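Local coordinates for protein sawadee homeodomain homolog 1 (Arabidopsis thaliana, PDB 4IUP) that binds histone H3 peptides methylated at lysine 9 through its SAWADEE domain and supports RNA-directed DNA methylation and transcriptional silencing in association with RNA polymerase IV, at residues W16-F22 with T54-R59; E32-V37 with E48-V52. The protein carries 2 engineered substitutions. One frame throughout, in Å; residues are numbered along the deposited sequence.

Contact 1 of 2, residues W16-F22 with T54-R59. With CVM (cymal-4), chain E.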
ATOM      1  N   TRP A  16      -1.958  -5.221   2.675  1.00  7.09           N
ATOM      2  CA  TRP A  16      -1.951  -4.202   3.739  1.00  8.46           C
ATOM      3  C   TRP A  16      -3.356  -3.765   4.147  1.00  8.40           C
ATOM      4  O   TRP A  16      -4.237  -3.598   3.292  1.00  8.99           O
ATOM      5  CB  TRP A  16      -1.131  -2.977   3.321  1.00 10.64           C
ATOM      6  CG  TRP A  16       0.331  -3.272   3.157  1.00 10.11           C
ATOM      7  CD1 TRP A  16       0.952  -3.742   2.031  1.00 11.37           C
ATOM      8  CD2 TRP A  16       1.351  -3.137   4.154  1.00  7.58           C
ATOM      9  NE1 TRP A  16       2.295  -3.897   2.263  1.00  8.46           N
ATOM     10  CE2 TRP A  16       2.569  -3.534   3.558  1.00  7.86           C
ATOM     11  CE3 TRP A  16       1.357  -2.715   5.495  1.00  5.07           C
ATOM     12  CZ2 TRP A  16       3.781  -3.529   4.256  1.00  8.18           C
ATOM     13  CZ3 TRP A  16       2.565  -2.704   6.187  1.00 10.23           C
ATOM     14  CH2 TRP A  16       3.761  -3.110   5.563  1.00 10.06           C
ATOM     15  N   TYR A  17      -3.555  -3.593   5.452  1.00  4.44           N
ATOM     16  CA  TYR A  17      -4.851  -3.183   6.012  1.00  6.75           C
ATOM     17  C   TYR A  17      -4.671  -2.043   7.016  1.00  7.26           C
ATOM     18  O   TYR A  17      -3.696  -2.025   7.772  1.00  7.32           O
ATOM     19  CB  TYR A  17      -5.536  -4.381   6.681  1.00  7.45           C
ATOM     20  CG  TYR A  17      -5.868  -5.498   5.710  1.00  7.47           C
ATOM     21  CD1 TYR A  17      -4.949  -6.522   5.448  1.00  9.05           C
ATOM     22  CD2 TYR A  17      -7.092  -5.524   5.050  1.00 10.55           C
ATOM     23  CE1 TYR A  17      -5.252  -7.553   4.539  1.00 10.14           C
ATOM     24  CE2 TYR A  17      -7.406  -6.547   4.134  1.00 11.31           C
ATOM     25  CZ  TYR A  17      -6.481  -7.553   3.890  1.00 13.37           C
ATOM     26  OH  TYR A  17      -6.789  -8.562   2.995  1.00 10.14           O
ATOM     27  N   ASP A  18      -5.611  -1.099   7.030  1.00  8.56           N
ATOM     28  CA  ASP A  18      -5.572  -0.002   7.999  1.00  7.02           C
ATOM     29  C   ASP A  18      -5.731  -0.513   9.432  1.00  7.16           C
ATOM     30  O   ASP A  18      -6.613  -1.327   9.714  1.00 10.49           O
ATOM     31  CB  ASP A  18      -6.657   1.032   7.698  1.00 11.53           C
ATOM     32  CG  ASP A  18      -6.371   1.839   6.450  1.00 18.15           C
ATOM     33  OD1 ASP A  18      -5.216   1.842   5.982  1.00 14.33           O
ATOM     34  OD2 ASP A  18      -7.313   2.485   5.937  1.00 21.19           O
ATOM     35  N   VAL A  19      -4.871  -0.025  10.325  1.00 10.58           N
ATOM     36  CA  VAL A  19      -4.906  -0.395  11.738  1.00  6.75           C
ATOM     37  C   VAL A  19      -5.780   0.598  12.496  1.00  9.37           C
ATOM     38  O   VAL A  19      -5.573   1.808  12.406  1.00 11.46           O
ATOM     39  CB  VAL A  19      -3.493  -0.403  12.358  1.00  7.51           C
ATOM     40  CG1 VAL A  19      -3.560  -0.698  13.864  1.00 11.33           C
ATOM     41  CG2 VAL A  19      -2.602  -1.423  11.650  1.00 10.59           C
ATOM     42  N   SER A  20      -6.760   0.077  13.230  1.00  8.74           N
ATOM     43  CA  SER A  20      -7.610   0.898  14.091  1.00 13.58           C
ATOM     44  C   SER A  20      -6.927   1.146  15.446  1.00 12.63           C
ATOM     45  O   SER A  20      -6.945   2.266  15.976  1.00 15.06           O
ATOM     46  CB  SER A  20      -8.975   0.224  14.277  1.00 13.39           C
ATOM     47  OG  SER A  20      -9.769   0.941  15.203  1.00 24.91           O
ATOM     48  N   SER A  21      -6.326   0.098  16.000  1.00  9.48           N
ATOM     49  CA  SER A  21      -5.569   0.212  17.240  1.00  9.68           C
ATOM     50  C   SER A  21      -4.636  -0.977  17.452  1.00 10.42           C
ATOM     51  O   SER A  21      -4.740  -2.003  16.767  1.00  8.96           O
ATOM     52  CB  SER A  21      -6.513   0.364  18.441  1.00 12.92           C
ATOM     53  OG  SER A  21      -7.314  -0.791  18.620  1.00 16.05           O
ATOM     54  N   PHE A  22      -3.731  -0.813  18.414  1.00  9.32           N
ATOM     55  CA  PHE A  22      -2.774  -1.836  18.811  1.00  8.21           C
ATOM     56  C   PHE A  22      -3.150  -2.326  20.204  1.00 10.38           C
ATOM     57  O   PHE A  22      -3.381  -1.522  21.113  1.00  8.92           O
ATOM     58  CB  PHE A  22      -1.360  -1.247  18.810  1.00  9.06           C
ATOM     59  CG  PHE A  22      -0.911  -0.735  17.461  1.00 11.92           C
ATOM     60  CD1 PHE A  22      -1.268   0.543  17.029  1.00 12.76           C
ATOM     61  CD2 PHE A  22      -0.116  -1.525  16.631  1.00  8.62           C
ATOM     62  CE1 PHE A  22      -0.848   1.023  15.784  1.00 14.28           C
ATOM     63  CE2 PHE A  22       0.313  -1.050  15.384  1.00 12.34           C
ATOM     64  CZ  PHE A  22      -0.058   0.223  14.959  1.00 10.14           C
ATOM     65  N   THR A  54       8.712  -5.585   9.754  1.00 12.99           N
ATOM     66  CA  THR A  54       8.403  -5.789   8.337  1.00 17.68           C
ATOM     67  C   THR A  54       6.972  -5.415   7.952  1.00 17.83           C
ATOM     68  O   THR A  54       6.692  -5.129   6.783  1.00 16.52           O
ATOM     69  CB  THR A  54       8.613  -7.262   7.912  1.00 16.14           C
ATOM     70  OG1 THR A  54       7.696  -8.097   8.625  1.00 12.95           O
ATOM     71  CG2 THR A  54      10.039  -7.723   8.187  1.00 21.16           C
ATOM     72  N   SER A  55       6.067  -5.431   8.924  1.00  8.46           N
ATOM     73  CA  SER A  55       4.643  -5.486   8.601  1.00  5.53           C
ATOM     74  C   SER A  55       3.761  -4.436   9.285  1.00  7.99           C
ATOM     75  O   SER A  55       2.539  -4.580   9.312  1.00 11.29           O
ATOM     76  CB  SER A  55       4.117  -6.904   8.854  1.00  7.29           C
ATOM     77  OG  SER A  55       4.847  -7.852   8.082  1.00 10.10           O
ATOM     78  N   VAL A  56       4.382  -3.394   9.839  1.00  6.52           N
ATOM     79  CA  VAL A  56       3.665  -2.210  10.336  1.00  5.52           C
ATOM     80  C   VAL A  56       4.393  -0.971   9.822  1.00  9.23           C
ATOM     81  O   VAL A  56       5.609  -0.857   9.975  1.00 10.11           O
ATOM     82  CB  VAL A  56       3.602  -2.137  11.888  1.00  8.83           C
ATOM     83  CG1 VAL A  56       2.841  -0.889  12.347  1.00  9.73           C
ATOM     84  CG2 VAL A  56       2.949  -3.381  12.476  1.00  7.97           C
ATOM     85  N   ARG A  57       3.654  -0.049   9.212  1.00  6.87           N
ATOM     86  CA  ARG A  57       4.248   1.194   8.721  1.00  6.98           C
ATOM     87  C   ARG A  57       3.227   2.316   8.736  1.00  6.45           C
ATOM     88  O   ARG A  57       2.026   2.071   8.872  1.00  7.60           O
ATOM     89  CB  ARG A  57       4.824   1.021   7.303  1.00  9.09           C
ATOM     90  CG  ARG A  57       3.767   0.754   6.229  1.00  8.83           C
ATOM     91  CD  ARG A  57       4.394   0.367   4.894  1.00 10.88           C
ATOM     92  NE  ARG A  57       3.365   0.228   3.864  1.00  7.46           N
ATOM     93  CZ  ARG A  57       3.542  -0.357   2.684  1.00  9.57           C
ATOM     94  NH1 ARG A  57       4.726  -0.865   2.352  1.00  7.84           N
ATOM     95  NH2 ARG A  57       2.526  -0.428   1.829  1.00  7.91           N
ATOM     96  N   GLU A  58       3.710   3.544   8.586  1.00  6.49           N
ATOM     97  CA  GLU A  58       2.824   4.693   8.454  1.00  9.15           C
ATOM     98  C   GLU A  58       1.941   4.493   7.224  1.00  7.61           C
ATOM     99  O   GLU A  58       2.398   3.985   6.199  1.00  8.58           O
ATOM    100  CB  GLU A  58       3.634   5.985   8.340  1.00 14.90           C
ATOM    101  CG  GLU A  58       2.808   7.262   8.454  1.00 22.93           C
ATOM    102  CD  GLU A  58       3.664   8.522   8.467  1.00 30.27           C
ATOM    103  OE1 GLU A  58       3.080   9.627   8.371  1.00 29.15           O
ATOM    104  OE2 GLU A  58       4.911   8.414   8.569  1.00 24.93           O
ATOM    105  N   ARG A  59       0.682   4.898   7.351  1.00  8.52           N
ATOM    106  CA  ARG A  59      -0.342   4.653   6.342  1.00  8.37           C
ATOM    107  C   ARG A  59       0.012   5.336   5.030  1.00 11.99           C
ATOM    108  O   ARG A  59       0.530   6.454   5.027  1.00  6.49           O
ATOM    109  CB  ARG A  59      -1.688   5.156   6.855  1.00 11.08           C
ATOM    110  CG  ARG A  59      -2.905   4.733   6.032  1.00 14.71           C
ATOM    111  CD  ARG A  59      -4.195   5.064   6.776  1.00 12.17           C
ATOM    112  NE  ARG A  59      -4.348   4.265   7.993  1.00 14.99           N
ATOM    113  CZ  ARG A  59      -5.246   4.507   8.949  1.00 15.31           C
ATOM    114  NH1 ARG A  59      -6.084   5.535   8.840  1.00 16.37           N
ATOM    115  NH2 ARG A  59      -5.306   3.720  10.018  1.00 10.81           N
TER
HETATM  116  C1  CVM E 303       6.496   1.475  14.280  1.00 46.48           C
HETATM  117  C2  CVM E 303       5.299   0.625  14.690  1.00 37.54           C
HETATM  118  C3  CVM E 303       4.384   1.401  15.631  1.00 33.09           C
HETATM  119  C4  CVM E 303       4.040   0.557  16.862  1.00 34.88           C
HETATM  120  C6  CVM E 303       2.982   1.195  17.782  1.00 34.35           C
HETATM  121  C7  CVM E 303       3.587   1.444  19.175  1.00 34.57           C
HETATM  122  C8  CVM E 303       2.727   2.385  20.046  1.00 28.42           C
HETATM  123  C9  CVM E 303       1.291   2.547  19.520  1.00 22.46           C
HETATM  124  C10 CVM E 303       1.251   3.032  18.060  1.00 25.16           C
HETATM  125  C11 CVM E 303       2.420   2.509  17.211  1.00 26.09           C
HETATM  126  O12 CVM E 303       6.232   2.032  12.984  1.00 49.68           O
HETATM  127  C13 CVM E 303       7.145   1.572  11.951  1.00 58.36           C
HETATM  128  O14 CVM E 303       8.240   0.716  12.411  1.00 63.05           O
HETATM  129  C15 CVM E 303       9.031   0.183  11.304  1.00 64.74           C
HETATM  130  C16 CVM E 303       9.593   1.286  10.382  1.00 61.13           C
HETATM  131  C17 CVM E 303       8.600   2.420  10.054  1.00 62.54           C
HETATM  132  C18 CVM E 303       7.722   2.812  11.254  1.00 60.69           C
HETATM  133  C19 CVM E 303      10.203  -0.664  11.837  1.00 70.26           C
HETATM  134  O20 CVM E 303      10.599  -0.206  13.134  1.00 72.19           O
HETATM  135  O21 CVM E 303       9.324   3.574   9.603  1.00 62.83           O
HETATM  136  O22 CVM E 303       6.649   3.653  10.816  1.00 59.69           O
HETATM  137  O23 CVM E 303       9.982   0.684   9.140  1.00 58.99           O

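Contact 2 of 2, residues E32-V37 with E48-V52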
ATOM      1  N   GLU A  32      12.023 -12.089  17.404  1.00 22.87           N
ATOM      2  CA  GLU A  32      11.150 -11.207  16.620  1.00 21.19           C
ATOM      3  C   GLU A  32      10.037 -10.588  17.459  1.00 22.43           C
ATOM      4  O   GLU A  32       9.360 -11.281  18.229  1.00 15.90           O
ATOM      5  CB  GLU A  32      10.548 -11.936  15.417  1.00 27.86           C
ATOM      6  CG  GLU A  32      11.472 -12.016  14.211  1.00 42.98           C
ATOM      7  CD  GLU A  32      12.433 -13.184  14.283  1.00 58.85           C
ATOM      8  OE1 GLU A  32      11.965 -14.339  14.179  1.00 55.42           O
ATOM      9  OE2 GLU A  32      13.656 -12.950  14.430  1.00 68.30           O
ATOM     10  N   LEU A  33       9.865  -9.287  17.302  1.00 12.04           N
ATOM     11  CA  LEU A  33       8.812  -8.587  17.968  1.00 15.29           C
ATOM     12  C   LEU A  33       7.560  -8.469  17.093  1.00 11.89           C
ATOM     13  O   LEU A  33       7.633  -8.032  15.987  1.00 10.89           O
ATOM     14  CB  LEU A  33       9.310  -7.207  18.386  1.00 15.72           C
ATOM     15  CG  LEU A  33       8.358  -6.247  19.067  1.00 27.09           C
ATOM     16  CD1 LEU A  33       8.202  -6.585  20.542  1.00 25.22           C
ATOM     17  CD2 LEU A  33       8.792  -4.791  18.908  1.00 29.42           C
ATOM     18  N   GLU A  34       6.426  -8.875  17.636  1.00 12.97           N
ATOM     19  CA  GLU A  34       5.146  -8.761  16.941  1.00 11.61           C
ATOM     20  C   GLU A  34       4.162  -7.961  17.790  1.00 11.14           C
ATOM     21  O   GLU A  34       4.240  -7.979  19.020  1.00  9.59           O
ATOM     22  CB  GLU A  34       4.564 -10.143  16.630  1.00 13.37           C
ATOM     23  CG  GLU A  34       5.379 -10.972  15.621  1.00 13.74           C
ATOM     24  CD  GLU A  34       4.700 -12.290  15.235  1.00 22.16           C
ATOM     25  OE1 GLU A  34       3.834 -12.772  15.994  1.00 18.34           O
ATOM     26  OE2 GLU A  34       5.038 -12.848  14.164  1.00 19.64           O
ATOM     27  N   VAL A  35       3.251  -7.252  17.130  1.00  5.78           N
ATOM     28  CA  VAL A  35       2.161  -6.564  17.819  1.00  6.81           C
ATOM     29  C   VAL A  35       0.824  -7.152  17.377  1.00  6.80           C
ATOM     30  O   VAL A  35       0.688  -7.610  16.242  1.00 10.20           O
ATOM     31  CB  VAL A  35       2.161  -5.024  17.589  1.00 12.61           C
ATOM     32  CG1 VAL A  35       3.243  -4.359  18.417  1.00 19.20           C
ATOM     33  CG2 VAL A  35       2.319  -4.666  16.095  1.00 10.21           C
ATOM     34  N   ARG A  36      -0.148  -7.152  18.280  1.00  5.98           N
ATOM     35  CA  ARG A  36      -1.498  -7.586  17.940  1.00  6.56           C
ATOM     36  C   ARG A  36      -2.315  -6.373  17.530  1.00 11.87           C
ATOM     37  O   ARG A  36      -2.470  -5.425  18.309  1.00 12.31           O
ATOM     38  CB  ARG A  36      -2.147  -8.324  19.110  1.00  9.63           C
ATOM     39  CG  ARG A  36      -3.523  -8.911  18.793  1.00 14.11           C
ATOM     40  CD  ARG A  36      -3.712 -10.234  19.501  1.00 22.84           C
ATOM     41  NE  ARG A  36      -5.030 -10.829  19.284  1.00 24.52           N
ATOM     42  CZ  ARG A  36      -5.321 -11.720  18.336  1.00 26.64           C
ATOM     43  NH1 ARG A  36      -4.397 -12.124  17.468  1.00 23.12           N
ATOM     44  NH2 ARG A  36      -6.553 -12.209  18.251  1.00 23.62           N
ATOM     45  N   VAL A  37      -2.825  -6.389  16.298  1.00  9.85           N
ATOM     46  CA  VAL A  37      -3.537  -5.226  15.774  1.00  6.22           C
ATOM     47  C   VAL A  37      -5.021  -5.489  15.592  1.00 13.64           C
ATOM     48  O   VAL A  37      -5.434  -6.610  15.294  1.00 12.07           O
ATOM     49  CB  VAL A  37      -2.932  -4.694  14.442  1.00 11.12           C
ATOM     50  CG1 VAL A  37      -1.528  -4.134  14.674  1.00 14.35           C
ATOM     51  CG2 VAL A  37      -2.915  -5.774  13.371  1.00 12.06           C
ATOM     52  N   GLU A  48      -5.084  -9.614  14.373  1.00 12.09           N
ATOM     53  CA  GLU A  48      -3.962 -10.433  13.919  1.00  9.73           C
ATOM     54  C   GLU A  48      -2.661 -10.019  14.591  1.00  8.60           C
ATOM     55  O   GLU A  48      -2.491  -8.859  14.954  1.00 10.18           O
ATOM     56  CB  GLU A  48      -3.774 -10.300  12.403  1.00 13.49           C
ATOM     57  CG  GLU A  48      -4.800 -11.013  11.563  1.00 20.39           C
ATOM     58  CD  GLU A  48      -4.531 -10.891  10.070  1.00 22.65           C
ATOM     59  OE1 GLU A  48      -3.351 -10.790   9.668  1.00 15.67           O
ATOM     60  OE2 GLU A  48      -5.511 -10.915   9.294  1.00 26.62           O
ATOM     61  N   TRP A  49      -1.747 -10.975  14.733  1.00  9.06           N
ATOM     62  CA  TRP A  49      -0.364 -10.688  15.096  1.00  9.26           C
ATOM     63  C   TRP A  49       0.409 -10.342  13.834  1.00 12.58           C
ATOM     64  O   TRP A  49       0.308 -11.046  12.825  1.00 10.08           O
ATOM     65  CB  TRP A  49       0.281 -11.900  15.759  1.00  9.56           C
ATOM     66  CG  TRP A  49      -0.251 -12.231  17.122  1.00 11.20           C
ATOM     67  CD1 TRP A  49      -1.112 -13.237  17.443  1.00 14.26           C
ATOM     68  CD2 TRP A  49       0.072 -11.567  18.353  1.00 12.57           C
ATOM     69  NE1 TRP A  49      -1.355 -13.237  18.802  1.00 14.93           N
ATOM     70  CE2 TRP A  49      -0.640 -12.221  19.380  1.00 14.04           C
ATOM     71  CE3 TRP A  49       0.890 -10.475  18.684  1.00 12.60           C
ATOM     72  CZ2 TRP A  49      -0.559 -11.821  20.721  1.00 12.15           C
ATOM     73  CZ3 TRP A  49       0.970 -10.079  20.015  1.00 13.56           C
ATOM     74  CH2 TRP A  49       0.254 -10.754  21.016  1.00 12.92           C
ATOM     75  N   VAL A  50       1.176  -9.255  13.892  1.00 12.62           N
ATOM     76  CA  VAL A  50       2.013  -8.831  12.774  1.00 11.07           C
ATOM     77  C   VAL A  50       3.403  -8.427  13.253  1.00  9.88           C
ATOM     78  O   VAL A  50       3.549  -7.806  14.309  1.00  8.18           O
ATOM     79  CB  VAL A  50       1.394  -7.637  11.975  1.00 11.05           C
ATOM     80  CG1 VAL A  50       0.104  -8.055  11.269  1.00 12.04           C
ATOM     81  CG2 VAL A  50       1.149  -6.427  12.878  1.00 14.04           C
ATOM     82  N   ASN A  51       4.414  -8.773  12.463  1.00  8.17           N
ATOM     83  CA  ASN A  51       5.794  -8.400  12.745  1.00 11.53           C
ATOM     84  C   ASN A  51       5.962  -6.877  12.691  1.00 13.89           C
ATOM     85  O   ASN A  51       5.570  -6.244  11.708  1.00 11.18           O
ATOM     86  CB  ASN A  51       6.720  -9.090  11.739  1.00 12.96           C
ATOM     87  CG  ASN A  51       8.186  -8.818  11.999  1.00 15.05           C
ATOM     88  OD1 ASN A  51       8.683  -7.725  11.731  1.00 17.15           O
ATOM     89  ND2 ASN A  51       8.899  -9.828  12.494  1.00 12.63           N
ATOM     90  N   VAL A  52       6.531  -6.297  13.749  1.00 10.13           N
ATOM     91  CA  VAL A  52       6.677  -4.836  13.845  1.00 14.16           C
ATOM     92  C   VAL A  52       7.610  -4.291  12.758  1.00 15.32           C
ATOM     93  O   VAL A  52       7.269  -3.330  12.068  1.00 18.67           O
ATOM     94  CB  VAL A  52       7.164  -4.380  15.254  1.00 19.51           C
ATOM     95  CG1 VAL A  52       7.421  -2.872  15.297  1.00 24.20           C
ATOM     96  CG2 VAL A  52       6.147  -4.755  16.305  1.00 19.73           C
TER
HETATM   97  O   HOH W   1       9.745  -6.797  14.656  1.00 20.59           O
HETATM   98  O   HOH W   2       7.256 -12.396  12.807  1.00 17.53           O
HETATM   99  O   HOH W   3       2.999 -12.893  12.061  1.00 27.60           O

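Contact 1 of 2, residues W16-F22 with T54-R59
Arg57 lays its guanidinium flat over the six-membered ring of Trp16, the two planes only 9° apart and Arg57 CZ 3.7 Å from the centroid of that ring. Arg57 CD shares the same face in a CH-pi contact, 3.9 Å from the same Trp16 centroid. Extended from CG to NE, the Arg57 chain carries its charged end across the indole at about a right angle. Beyond the stack, Asp91 and Glu7 form salt bridges with Arg57 NH2 and NE, which fixes how the guanidinium is turned. Two residues along the strand, Asp18 lies over one face of the Arg59 guanidinium, with OD1 3.3 Å from Arg59 NE. The oxygen is well out of the guanidinium plane, making the salt bridge one of charge alone, while Arg59 NH2 hydrogen-bonds to the carbonyl of Phe6. Farther along, Val56 CG1 meets the edge of the Phe22 ring, 4.0 Å from Phe22 CE2. One face of that ring rests on Val19 CG1 and the opposite one on the cyclohexyl ring of cymal-4. The two segments, separated in the sheet by strand 6-9, thus meet by stacking, charge and apolar packing, and the arginines direct N-H groups to acids and a carbonyl outside the contact.

Contact 2 of 2, residues E32-V37 with E48-V52
Val35 and Val50 exchange two backbone hydrogen bonds, Val35 N to Val50 O and Val50 N to Val35 O, both 2.9 Å. Val37 and Glu48 repeat the pattern, with Val37 N 2.8 Å from Glu48 O, and at the other end Val52 N reaches Leu33 O in an almost straight bond (178° at the hydrogen). One water bridges Glu34 OE2 and Asn51 ND2, another Leu33 O and Asn51 OD1. Both side chains have further partners: Glu34 OE1 a salt bridge with Arg26, Asn51 OD1 the backbone N of Thr54. On the same face Arg36 crosses the indole of Trp49, its CB 3.7 Å from the centroid of the six-membered ring; with CG anti to the backbone N (chi1 -175°) and a bend at chi2, CD comes back over the indole beside CB. Arg26 adds a cation-pi contact to this indole. On the opposite face the valines pack together: Val35 CG1 lies 3.6 Å from Val52 CG2 and Val37 CG1 touches Val50 CG2, with Glu48 ending the row, bonded to Ser10. This is a twisted antiparallel beta hairpin, Asn51 being N-cap of the short helix that follows, within the tudor-like, SH3-related half of the SAWADEE domain.

Overall arrangement
The centres of the two contacts are 10 Å apart, and they share an apolar core. Strand 16-27 pairs with strand 33-39 in the sheet, and the hairpin of contact 2 runs on through helix 52-55 into the strand used by contact 1. Val56 CG2 packs 3.6 Å from Val50 CG2, and Phe22 CD2 lies equally near Val37 CG1, so the valines of the hairpin back directly onto contact 1. Cymal-4 lies alongside both: Phe22, Val56 and Glu58 of contact 1 and Val52 of contact 2 belong to its pocket, completed by Phe6 and Lys53. The zinc site of Cys68, His102, Cys107 and Cys109 is separate from both contacts.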